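Side-chain contact in KmHsv2 (Kluyveromyces marxianus, PDB 3VU4), which is a seven-bladed beta-propeller of the PROPPIN family, related to Atg18, and probably binds phosphoinositides on membranes: residues A[40-45]-A[71-76]. Residues are numbered along the deposited sequence; the frame is centred on the assembly and turned at random.
Sequences KSFEIY and NYVAFV
The ring of Phe-42 meets Val-73 obliquely: its far carbon CZ lies 4.2 Å from CG2 of Val-73. The Phe-42 side chain also touches Ile-35, Gln-56 and Leu-61, outside the two strands. Phe-75 comes no nearer than 4.7 Å, CE2 to CE2 of Phe-42, and its ring also meets those of His-84 and Trp-86. The two methyls of Val-73 divide the contact: CG2 takes the Phe-42 ring, while CG1 stands 4.3 Å from CD1 of Ile-44, the end of an extended side chain. With CG between the backbone N and the carbonyl carbon (chi1 79°), the Phe-42 ring is carried toward Val-73. The backbones stay well apart, 9.5 Å between CA of Phe-42 and CA of Phe-75, and the contact is carried by apolar side-chain ends alone; all three touching residues are buried. On the other face of strand 41-47, Ser-41 OG donates to Glu-43 OE1 at 2.6 Å, arriving 43° out of the carboxylate plane. Strands 41-47 and 72-76 belong to consecutive four-stranded antiparallel sheets; side chains packed face to face between neighbouring blades in this way are characteristic of the seven-bladed beta-propeller.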
loop_
_atom_site.group_PDB
_atom_site.type_symbol
_atom_site.label_atom_id
_atom_site.label_comp_id
_atom_site.label_asym_id
_atom_site.label_seq_id
_atom_site.Cartn_x
_atom_site.Cartn_y
_atom_site.Cartn_z
ATOM N N LYS A 40 12.300 2.758 21.035
ATOM C CA LYS A 40 11.789 3.426 22.219
ATOM C C LYS A 40 10.333 3.886 22.206
ATOM O O LYS A 40 9.783 4.181 23.268
ATOM C CB LYS A 40 12.693 4.623 22.528
ATOM C CG LYS A 40 14.157 4.248 22.782
ATOM C CD LYS A 40 15.100 5.434 22.583
ATOM C CE LYS A 40 14.709 6.622 23.450
ATOM N NZ LYS A 40 15.621 7.775 23.226
ATOM N N SER A 41 9.699 3.955 21.037
ATOM C CA SER A 41 8.305 4.412 20.992
ATOM C C SER A 41 7.653 4.240 19.635
ATOM O O SER A 41 8.242 3.677 18.715
ATOM C CB SER A 41 8.237 5.896 21.330
ATOM O OG SER A 41 8.727 6.662 20.238
ATOM N N PHE A 42 6.416 4.727 19.532
ATOM C CA PHE A 42 5.689 4.716 18.276
ATOM C C PHE A 42 5.217 6.152 18.093
ATOM O O PHE A 42 4.864 6.822 19.057
ATOM C CB PHE A 42 4.540 3.682 18.273
ATOM C CG PHE A 42 3.277 4.101 18.991
ATOM C CD1 PHE A 42 2.438 5.083 18.463
ATOM C CD2 PHE A 42 2.873 3.434 20.147
ATOM C CE1 PHE A 42 1.208 5.384 19.075
ATOM C CE2 PHE A 42 1.646 3.730 20.761
ATOM C CZ PHE A 42 0.817 4.704 20.224
ATOM N N GLU A 43 5.264 6.635 16.858
ATOM C CA GLU A 43 4.885 8.005 16.549
ATOM C C GLU A 43 3.836 7.995 15.454
ATOM O O GLU A 43 3.776 7.060 14.657
ATOM C CB GLU A 43 6.110 8.771 16.053
ATOM C CG GLU A 43 7.386 8.472 16.828
ATOM C CD GLU A 43 7.458 9.224 18.144
ATOM O OE1 GLU A 43 8.344 8.907 18.973
ATOM O OE2 GLU A 43 6.630 10.142 18.340
ATOM N N ILE A 44 3.016 9.038 15.414
ATOM C CA ILE A 44 1.981 9.153 14.401
ATOM C C ILE A 44 2.048 10.548 13.804
ATOM O O ILE A 44 2.201 11.531 14.528
ATOM C CB ILE A 44 0.579 8.928 14.996
ATOM C CG1 ILE A 44 0.495 7.526 15.602
ATOM C CG2 ILE A 44 -0.483 9.086 13.909
ATOM C CD1 ILE A 44 -0.797 7.264 16.352
ATOM N N TYR A 45 1.944 10.629 12.481
ATOM C CA TYR A 45 1.996 11.911 11.793
ATOM C C TYR A 45 0.866 12.066 10.796
ATOM O O TYR A 45 0.190 11.102 10.433
ATOM C CB TYR A 45 3.303 12.062 11.006
ATOM C CG TYR A 45 4.567 11.734 11.763
ATOM C CD1 TYR A 45 4.910 10.404 12.057
ATOM C CD2 TYR A 45 5.430 12.751 12.181
ATOM C CE1 TYR A 45 6.081 10.101 12.749
ATOM C CE2 TYR A 45 6.600 12.461 12.874
ATOM C CZ TYR A 45 6.921 11.139 13.153
ATOM O OH TYR A 45 8.090 10.860 13.819
ATOM N N ASN A 71 -8.595 6.372 18.318
ATOM C CA ASN A 71 -7.618 6.319 19.395
ATOM C C ASN A 71 -7.054 4.909 19.493
ATOM O O ASN A 71 -6.360 4.576 20.447
ATOM C CB ASN A 71 -8.281 6.697 20.719
ATOM C CG ASN A 71 -9.230 7.873 20.579
ATOM O OD1 ASN A 71 -8.894 8.890 19.962
ATOM N ND2 ASN A 71 -10.427 7.743 21.157
ATOM N N TYR A 72 -7.353 4.080 18.500
ATOM C CA TYR A 72 -6.873 2.708 18.518
ATOM C C TYR A 72 -5.715 2.429 17.574
ATOM O O TYR A 72 -5.663 2.926 16.450
ATOM C CB TYR A 72 -8.017 1.746 18.204
ATOM C CG TYR A 72 -9.114 1.765 19.237
ATOM C CD1 TYR A 72 -8.870 1.365 20.555
ATOM C CD2 TYR A 72 -10.404 2.188 18.904
ATOM C CE1 TYR A 72 -9.885 1.385 21.515
ATOM C CE2 TYR A 72 -11.424 2.214 19.855
ATOM C CZ TYR A 72 -11.159 1.812 21.156
ATOM O OH TYR A 72 -12.170 1.835 22.090
ATOM N N VAL A 73 -4.783 1.621 18.057
ATOM C CA VAL A 73 -3.625 1.225 17.289
ATOM C C VAL A 73 -3.394 -0.232 17.652
ATOM O O VAL A 73 -3.875 -0.701 18.679
ATOM C CB VAL A 73 -2.376 2.052 17.670
ATOM C CG1 VAL A 73 -2.615 3.522 17.395
ATOM C CG2 VAL A 73 -2.047 1.851 19.131
ATOM N N ALA A 74 -2.674 -0.950 16.804
ATOM C CA ALA A 74 -2.377 -2.345 17.053
ATOM C C ALA A 74 -0.874 -2.501 16.913
ATOM O O ALA A 74 -0.259 -1.841 16.076
ATOM C CB ALA A 74 -3.093 -3.215 16.034
ATOM N N PHE A 75 -0.273 -3.354 17.734
ATOM C CA PHE A 75 1.162 -3.577 17.638
ATOM C C PHE A 75 1.615 -4.925 18.178
ATOM O O PHE A 75 0.888 -5.600 18.907
ATOM C CB PHE A 75 1.935 -2.443 18.327
ATOM C CG PHE A 75 1.552 -2.213 19.762
ATOM C CD1 PHE A 75 1.800 -3.179 20.731
ATOM C CD2 PHE A 75 0.973 -1.005 20.153
ATOM C CE1 PHE A 75 1.482 -2.944 22.068
ATOM C CE2 PHE A 75 0.652 -0.759 21.490
ATOM C CZ PHE A 75 0.908 -1.728 22.447
ATOM N N VAL A 76 2.815 -5.319 17.771
ATOM C CA VAL A 76 3.424 -6.567 18.200
ATOM C C VAL A 76 4.707 -6.126 18.882
ATOM O O VAL A 76 5.363 -5.191 18.424
ATOM C CB VAL A 76 3.777 -7.473 17.001
ATOM C CG1 VAL A 76 4.524 -8.711 17.474
ATOM C CG2 VAL A 76 2.517 -7.876 16.271
#